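Local coordinates for protein 4-hydroxybutyrate coenzyme A transferase (Shewanella oneidensis, PDB 2OAS) that probably transfers coenzyme A between carboxylic acids such as 4-hydroxybutyrate and acetate, as a member of the acetyl-CoA hydrolase/transferase family, at residues A307-L312 and S365-G370; G330-F335 and V373-A378. One frame throughout, in Å; residues are numbered along the deposited sequence.

Interaction 1 (A307-L312 and S365-G370). With COA (coenzyme A), chain C.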
loop_
_atom_site.group_PDB
_atom_site.type_symbol
_atom_site.label_atom_id
_atom_site.label_comp_id
_atom_site.label_asym_id
_atom_site.label_seq_id
_atom_site.Cartn_x
_atom_site.Cartn_y
_atom_site.Cartn_z
ATOM N N ALA A 307 -7.015 2.567 -14.412
ATOM C CA ALA A 307 -7.950 2.804 -13.324
ATOM C C ALA A 307 -9.360 3.133 -13.829
ATOM O O ALA A 307 -9.558 3.473 -14.986
ATOM C CB ALA A 307 -7.445 3.926 -12.450
ATOM N N LEU A 308 -10.329 3.036 -12.934
ATOM C CA LEU A 308 -11.706 3.326 -13.265
ATOM C C LEU A 308 -12.082 4.754 -12.888
ATOM O O LEU A 308 -12.719 5.449 -13.658
ATOM C CB LEU A 308 -12.635 2.359 -12.530
ATOM C CG LEU A 308 -12.410 0.892 -12.887
ATOM C CD1 LEU A 308 -13.123 0.020 -11.874
ATOM C CD2 LEU A 308 -12.879 0.613 -14.316
ATOM N N GLN A 309 -11.695 5.186 -11.700
ATOM C CA GLN A 309 -12.016 6.539 -11.243
ATOM C C GLN A 309 -10.913 7.113 -10.349
ATOM O O GLN A 309 -10.356 6.421 -9.490
ATOM C CB GLN A 309 -13.346 6.519 -10.483
ATOM C CG GLN A 309 -13.775 7.842 -9.848
ATOM C CD GLN A 309 -15.104 7.720 -9.073
ATOM O OE1 GLN A 309 -15.209 6.952 -8.103
ATOM N NE2 GLN A 309 -16.115 8.472 -9.507
ATOM N N VAL A 310 -10.606 8.391 -10.562
ATOM C CA VAL A 310 -9.582 9.091 -9.784
ATOM C C VAL A 310 -10.122 10.422 -9.265
ATOM O O VAL A 310 -10.732 11.174 -10.028
ATOM C CB VAL A 310 -8.359 9.393 -10.651
ATOM C CG1 VAL A 310 -7.254 9.948 -9.788
ATOM C CG2 VAL A 310 -7.909 8.128 -11.390
ATOM N N ASP A 311 -9.891 10.727 -7.987
ATOM C CA ASP A 311 -10.373 11.986 -7.430
ATOM C C ASP A 311 -9.345 13.108 -7.585
ATOM O O ASP A 311 -8.178 12.850 -7.871
ATOM C CB ASP A 311 -10.777 11.823 -5.950
ATOM C CG ASP A 311 -9.587 11.632 -5.022
ATOM O OD1 ASP A 311 -8.435 11.640 -5.508
ATOM O OD2 ASP A 311 -9.801 11.466 -3.800
ATOM N N LEU A 312 -9.775 14.348 -7.396
ATOM C CA LEU A 312 -8.875 15.485 -7.558
ATOM C C LEU A 312 -7.692 15.438 -6.624
ATOM O O LEU A 312 -6.816 16.294 -6.683
ATOM C CB LEU A 312 -9.624 16.805 -7.331
ATOM C CG LEU A 312 -10.683 17.124 -8.383
ATOM C CD1 LEU A 312 -11.420 18.409 -8.040
ATOM C CD2 LEU A 312 -9.988 17.232 -9.733
ATOM N N SER A 365 -14.370 14.859 -8.790
ATOM C CA SER A 365 -13.924 15.684 -7.686
ATOM C C SER A 365 -13.747 14.790 -6.455
ATOM O O SER A 365 -12.852 15.003 -5.643
ATOM C CB SER A 365 -14.949 16.779 -7.404
ATOM O OG SER A 365 -16.199 16.206 -7.079
ATOM N N VAL A 366 -14.599 13.783 -6.327
ATOM C CA VAL A 366 -14.502 12.877 -5.205
ATOM C C VAL A 366 -14.939 11.495 -5.651
ATOM O O VAL A 366 -15.754 11.349 -6.563
ATOM C CB VAL A 366 -15.386 13.345 -4.021
ATOM C CG1 VAL A 366 -16.856 13.184 -4.362
ATOM C CG2 VAL A 366 -15.042 12.566 -2.783
ATOM N N LEU A 367 -14.381 10.474 -5.021
ATOM C CA LEU A 367 -14.726 9.111 -5.369
ATOM C C LEU A 367 -16.171 8.803 -4.990
ATOM O O LEU A 367 -16.661 9.276 -3.971
ATOM C CB LEU A 367 -13.775 8.140 -4.670
ATOM C CG LEU A 367 -12.698 7.493 -5.539
ATOM C CD1 LEU A 367 -11.979 8.527 -6.392
ATOM C CD2 LEU A 367 -11.720 6.772 -4.629
ATOM N N SER A 368 -16.846 8.021 -5.826
ATOM C CA SER A 368 -18.233 7.639 -5.582
ATOM C C SER A 368 -18.371 6.935 -4.232
ATOM O O SER A 368 -17.490 6.188 -3.819
ATOM C CB SER A 368 -18.722 6.705 -6.686
ATOM O OG SER A 368 -18.507 7.275 -7.965
ATOM N N PRO A 369 -19.492 7.158 -3.539
ATOM C CA PRO A 369 -19.704 6.524 -2.236
ATOM C C PRO A 369 -19.392 5.030 -2.241
ATOM O O PRO A 369 -20.009 4.253 -2.978
ATOM C CB PRO A 369 -21.181 6.805 -1.956
ATOM C CG PRO A 369 -21.409 8.116 -2.654
ATOM C CD PRO A 369 -20.695 7.897 -3.963
ATOM N N GLY A 370 -18.430 4.635 -1.422
ATOM C CA GLY A 370 -18.070 3.233 -1.323
ATOM C C GLY A 370 -17.074 2.744 -2.351
ATOM O O GLY A 370 -16.774 1.554 -2.397
HETATM N N1A COA C . -17.711 5.515 -13.891
HETATM C C2A COA C . -18.826 4.844 -14.555
HETATM N N3A COA C . -18.418 3.831 -15.549
HETATM C C4A COA C . -17.004 3.548 -15.854
HETATM C C5A COA C . -15.912 4.207 -15.183
HETATM C C6A COA C . -16.295 5.235 -14.187
HETATM N N6A COA C . -15.298 5.953 -13.482
HETATM N N7A COA C . -14.698 3.742 -15.664
HETATM C C8A COA C . -15.050 2.773 -16.619
HETATM N N9A COA C . -16.451 2.629 -16.750
HETATM C C1B COA C . -17.191 1.750 -17.632
HETATM C C2B COA C . -16.925 1.795 -19.168
HETATM O O2B COA C . -17.971 2.353 -19.881
HETATM C C3B COA C . -16.595 0.367 -19.599
HETATM O O3B COA C . -17.493 -0.067 -20.670
HETATM P P3B COA C . -17.423 -1.495 -21.350
HETATM O O7A COA C . -16.109 -1.841 -21.928
HETATM O O8A COA C . -17.766 -2.536 -20.334
HETATM O O9A COA C . -18.448 -1.555 -22.382
HETATM C C4B COA C . -16.659 -0.480 -18.386
HETATM O O4B COA C . -17.009 0.335 -17.255
HETATM C C5B COA C . -15.222 -1.152 -18.441
HETATM O O5B COA C . -14.177 -0.173 -18.304
HETATM P P1A COA C . -12.662 -0.222 -18.981
HETATM O O1A COA C . -12.660 -0.340 -20.413
HETATM O O2A COA C . -11.850 1.002 -18.622
HETATM O O3A COA C . -12.047 -1.500 -18.286
HETATM P P2A COA C . -10.599 -2.010 -18.539
HETATM O O4A COA C . -10.654 -3.369 -19.071
HETATM O O5A COA C . -9.895 -1.172 -19.492
HETATM O O6A COA C . -9.719 -1.921 -17.366
HETATM C CBP COA C . -9.188 -1.693 -14.905
HETATM C CCP COA C . -9.419 -0.964 -16.351
HETATM C CDP COA C . -10.694 -2.115 -14.776
HETATM C CEP COA C . -8.834 -0.631 -13.775
HETATM C CAP COA C . -8.186 -3.045 -14.976
HETATM O OAP COA C . -6.922 -2.410 -15.341
HETATM C C9P COA C . -7.987 -3.753 -13.631
HETATM O O9P COA C . -8.565 -4.815 -13.454
HETATM N N8P COA C . -7.127 -3.141 -12.683
HETATM C C7P COA C . -6.701 -3.528 -11.345
HETATM C C6P COA C . -5.155 -3.678 -11.093
HETATM C C5P COA C . -4.572 -4.982 -11.453
HETATM O O5P COA C . -3.738 -5.519 -10.715
HETATM N N4P COA C . -5.058 -5.548 -12.685
HETATM C C3P COA C . -4.755 -6.799 -13.364
HETATM C C2P COA C . -3.231 -7.138 -13.575
HETATM S S1P COA C . -2.772 -8.780 -12.949
#
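Ser368 N donates to Gln309 OE1 over 3.0 Å in an almost straight bond (170°), although the donor lies tilted out of the carbonyl plane. The other end of the same amide answers: Gln309 NE2 gives a hydrogen to Ser368 OG at 3.1 Å, this time close to the amide plane. Serine suits the place because its hydroxyl sits next to its own N-H, so one residue meets both ends of the amide and fixes its rotation. Glutamine, with CG anti to the backbone N (chi1 176°) and extended beyond, is long enough to reach the loop.

Beside this pair, toward Asp311 and Leu312, the contact is mainly apolar. Leu367 and Gln309 run antiparallel alongside each other, and Leu367 sets its CD1 against Asp311 CB, 3.5 Å away. The carboxylate of Asp311 turns elsewhere, OD1 accepting N-H groups of Thr313 and Gln315. Farther along, Leu312 lays CG over Ser365 CA at 3.6 Å and also packs on helices 397-405 and 410-422.

Leu308 and Gln309 both face Cys317 in a classic beta bulge. Here coenzyme A N6A donates to Leu308 O at 2.6 Å. The chemistry implies an inner strand clasped through both ends of one amide to the loop that follows neighbouring strand 363-364, beside a backbone carbonyl that reads the adenine amino group.

Interaction 2 (G330-F335 and V373-A378); sequences GGQMDF and VVTTRA. With COA (coenzyme A), chain C.
Gln332 and Thr375 carry the polar part of this contact: Thr375 OG1 donates to Gln332 OE1 over 2.9 Å. The hydroxyl approaches from above the carbonyl plane, 54° out of it, so the bond, of ordinary length, is not aimed at a lone pair. The amide nitrogen looks elsewhere, NE2 donating to the backbone oxygen of Ser306. Both ends of this buried amide are therefore satisfied, and its flip state is set. With CG between the backbone N and the carbonyl carbon (chi1 70°), the extended chain points its head into the bend at Val374. Cut back to an alanine, this position would probably leave Thr375 OG1 and the Ser306 carbonyl without the amide they share and open a gap beside Val374.

The van der Waals part is made by Val374 and Met333. Val374 crosses Gln332 at about a right angle, its CG1 methyl in close contact, 3.2 Å, with the amide oxygen OE1 of Gln332. Met333, present as selenomethionine, has CG anti to the backbone N (chi1 -166°) and an extended chi2, which bring SE to 3.6 Å from Val374 O. This long apolar chain lies along the backbone where it turns the corner, with CB, CG and SE all near that oxygen.

Toward the ligand, Gly331 N donates to coenzyme A O5P at 2.6 Å. Gly330 CA already lies 3.2 Å from coenzyme A O5P, so a CB there would clash; its positive phi also suits glycine. Gly331 is the N-cap of helix 332-341, whose N-terminal end would probably polarise the ligand carbonyl. The glycines and Gln332 line the pantetheine part of a coenzyme A pocket, while Val374 and Thr375, a classic beta bulge facing Val316, are second-shell, reaching the site through Gln332.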
loop_
_atom_site.group_PDB
_atom_site.type_symbol
_atom_site.label_atom_id
_atom_site.label_comp_id
_atom_site.label_asym_id
_atom_site.label_seq_id
_atom_site.Cartn_x
_atom_site.Cartn_y
_atom_site.Cartn_z
ATOM N N GLY A 330 -5.782 -6.961 -7.487
ATOM C CA GLY A 330 -4.701 -7.418 -8.341
ATOM C C GLY A 330 -3.314 -7.113 -7.806
ATOM O O GLY A 330 -2.953 -7.530 -6.706
ATOM N N GLY A 331 -2.522 -6.390 -8.581
ATOM C CA GLY A 331 -1.184 -6.084 -8.126
ATOM C C GLY A 331 -0.629 -4.794 -8.676
ATOM O O GLY A 331 0.577 -4.657 -8.813
ATOM N N GLN A 332 -1.494 -3.843 -8.988
ATOM C CA GLN A 332 -1.020 -2.574 -9.522
ATOM C C GLN A 332 -0.353 -1.757 -8.418
ATOM O O GLN A 332 0.575 -0.994 -8.674
ATOM C CB GLN A 332 -2.180 -1.762 -10.103
ATOM C CG GLN A 332 -3.121 -1.224 -9.046
ATOM C CD GLN A 332 -4.044 -0.134 -9.558
ATOM O OE1 GLN A 332 -4.765 0.495 -8.781
ATOM N NE2 GLN A 332 -4.031 0.092 -10.863
HETATM N N MSE A 333 -0.825 -1.924 -7.190
HETATM C CA MSE A 333 -0.274 -1.163 -6.081
HETATM C C MSE A 333 1.158 -1.582 -5.779
HETATM O O MSE A 333 2.053 -0.752 -5.657
HETATM C CB MSE A 333 -1.142 -1.351 -4.848
HETATM C CG MSE A 333 -0.837 -0.355 -3.761
HETATM SE SE MSE A 333 -1.594 -0.914 -2.083
HETATM C CE MSE A 333 -0.188 -2.115 -1.556
ATOM N N ASP A 334 1.364 -2.887 -5.647
ATOM C CA ASP A 334 2.689 -3.429 -5.374
ATOM C C ASP A 334 3.679 -2.969 -6.442
ATOM O O ASP A 334 4.820 -2.632 -6.130
ATOM C CB ASP A 334 2.624 -4.951 -5.333
ATOM C CG ASP A 334 2.046 -5.480 -4.032
ATOM O OD1 ASP A 334 1.764 -6.690 -3.967
ATOM O OD2 ASP A 334 1.881 -4.702 -3.071
ATOM N N PHE A 335 3.239 -2.952 -7.701
ATOM C CA PHE A 335 4.095 -2.523 -8.807
ATOM C C PHE A 335 4.368 -1.026 -8.797
ATOM O O PHE A 335 5.437 -0.570 -9.216
ATOM C CB PHE A 335 3.475 -2.912 -10.152
ATOM C CG PHE A 335 3.817 -4.299 -10.584
ATOM C CD1 PHE A 335 5.124 -4.625 -10.935
ATOM C CD2 PHE A 335 2.853 -5.285 -10.614
ATOM C CE1 PHE A 335 5.463 -5.925 -11.305
ATOM C CE2 PHE A 335 3.182 -6.584 -10.980
ATOM C CZ PHE A 335 4.493 -6.904 -11.327
ATOM N N VAL A 373 -10.819 1.851 -2.980
ATOM C CA VAL A 373 -9.528 2.466 -3.249
ATOM C C VAL A 373 -8.487 1.350 -3.380
ATOM O O VAL A 373 -8.300 0.574 -2.450
ATOM C CB VAL A 373 -9.106 3.398 -2.103
ATOM C CG1 VAL A 373 -7.641 3.790 -2.269
ATOM C CG2 VAL A 373 -9.994 4.611 -2.072
ATOM N N VAL A 374 -7.831 1.258 -4.528
ATOM C CA VAL A 374 -6.806 0.227 -4.726
ATOM C C VAL A 374 -5.420 0.829 -4.484
ATOM O O VAL A 374 -4.582 0.233 -3.815
ATOM C CB VAL A 374 -6.870 -0.362 -6.157
ATOM C CG1 VAL A 374 -5.762 -1.400 -6.360
ATOM C CG2 VAL A 374 -8.230 -1.006 -6.376
ATOM N N THR A 375 -5.203 2.022 -5.027
ATOM C CA THR A 375 -3.947 2.738 -4.878
ATOM C C THR A 375 -4.265 4.076 -4.208
ATOM O O THR A 375 -5.144 4.810 -4.646
ATOM C CB THR A 375 -3.304 2.971 -6.251
ATOM O OG1 THR A 375 -3.042 1.709 -6.860
ATOM C CG2 THR A 375 -2.015 3.742 -6.123
ATOM N N THR A 376 -3.531 4.382 -3.148
ATOM C CA THR A 376 -3.758 5.584 -2.369
ATOM C C THR A 376 -3.019 6.819 -2.857
ATOM O O THR A 376 -2.147 6.735 -3.719
ATOM C CB THR A 376 -3.368 5.326 -0.912
ATOM O OG1 THR A 376 -1.962 5.068 -0.836
ATOM C CG2 THR A 376 -4.100 4.101 -0.382
ATOM N N ARG A 377 -3.389 7.970 -2.297
ATOM C CA ARG A 377 -2.756 9.251 -2.614
ATOM C C ARG A 377 -1.241 9.138 -2.591
ATOM O O ARG A 377 -0.565 9.448 -3.567
ATOM C CB ARG A 377 -3.089 10.300 -1.568
ATOM C CG ARG A 377 -4.482 10.745 -1.494
ATOM C CD ARG A 377 -4.674 11.559 -0.231
ATOM N NE ARG A 377 -5.955 12.248 -0.274
ATOM C CZ ARG A 377 -6.600 12.711 0.787
ATOM N NH1 ARG A 377 -6.093 12.567 2.006
ATOM N NH2 ARG A 377 -7.765 13.311 0.621
ATOM N N ALA A 378 -0.722 8.719 -1.443
ATOM C CA ALA A 378 0.722 8.605 -1.221
ATOM C C ALA A 378 1.454 7.750 -2.241
ATOM O O ALA A 378 2.646 7.934 -2.466
ATOM C CB ALA A 378 0.980 8.076 0.196
HETATM N N1A COA C . -17.711 5.515 -13.891
HETATM C C2A COA C . -18.826 4.844 -14.555
HETATM N N3A COA C . -18.418 3.831 -15.549
HETATM C C4A COA C . -17.004 3.548 -15.854
HETATM C C5A COA C . -15.912 4.207 -15.183
HETATM C C6A COA C . -16.295 5.235 -14.187
HETATM N N6A COA C . -15.298 5.953 -13.482
HETATM N N7A COA C . -14.698 3.742 -15.664
HETATM C C8A COA C . -15.050 2.773 -16.619
HETATM N N9A COA C . -16.451 2.629 -16.750
HETATM C C1B COA C . -17.191 1.750 -17.632
HETATM C C2B COA C . -16.925 1.795 -19.168
HETATM O O2B COA C . -17.971 2.353 -19.881
HETATM C C3B COA C . -16.595 0.367 -19.599
HETATM O O3B COA C . -17.493 -0.067 -20.670
HETATM P P3B COA C . -17.423 -1.495 -21.350
HETATM O O7A COA C . -16.109 -1.841 -21.928
HETATM O O8A COA C . -17.766 -2.536 -20.334
HETATM O O9A COA C . -18.448 -1.555 -22.382
HETATM C C4B COA C . -16.659 -0.480 -18.386
HETATM O O4B COA C . -17.009 0.335 -17.255
HETATM C C5B COA C . -15.222 -1.152 -18.441
HETATM O O5B COA C . -14.177 -0.173 -18.304
HETATM P P1A COA C . -12.662 -0.222 -18.981
HETATM O O1A COA C . -12.660 -0.340 -20.413
HETATM O O2A COA C . -11.850 1.002 -18.622
HETATM O O3A COA C . -12.047 -1.500 -18.286
HETATM P P2A COA C . -10.599 -2.010 -18.539
HETATM O O4A COA C . -10.654 -3.369 -19.071
HETATM O O5A COA C . -9.895 -1.172 -19.492
HETATM O O6A COA C . -9.719 -1.921 -17.366
HETATM C CBP COA C . -9.188 -1.693 -14.905
HETATM C CCP COA C . -9.419 -0.964 -16.351
HETATM C CDP COA C . -10.694 -2.115 -14.776
HETATM C CEP COA C . -8.834 -0.631 -13.775
HETATM C CAP COA C . -8.186 -3.045 -14.976
HETATM O OAP COA C . -6.922 -2.410 -15.341
HETATM C C9P COA C . -7.987 -3.753 -13.631
HETATM O O9P COA C . -8.565 -4.815 -13.454
HETATM N N8P COA C . -7.127 -3.141 -12.683
HETATM C C7P COA C . -6.701 -3.528 -11.345
HETATM C C6P COA C . -5.155 -3.678 -11.093
HETATM C C5P COA C . -4.572 -4.982 -11.453
HETATM O O5P COA C . -3.738 -5.519 -10.715
HETATM N N4P COA C . -5.058 -5.548 -12.685
HETATM C C3P COA C . -4.755 -6.799 -13.364
HETATM C C2P COA C . -3.231 -7.138 -13.575
HETATM S S1P COA C . -2.772 -8.780 -12.949
#

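Overall arrangement
Interactions 1 and 2 have centres about 14 Å apart and serve one coenzyme A from different places: 307-312 lies by the adenine, 330-335 by the pantetheine arm. They are joined by packing, Leu367 CD2 to Val373 CG2 at 3.8 Å, and by a shared sheet in which strand 316-317 lies between 309-311 and 373-375. Their segments alternate along the chain, so neither contact is nested within the other. Arg362, also bound to the coenzyme, has its side chain about 6 Å from that of Gln309. Toward the reactive end, the side chain of Gln332 comes within about 6 Å of that of Glu233, a covalent coenzyme A site. Both contacts also touch the second subunit.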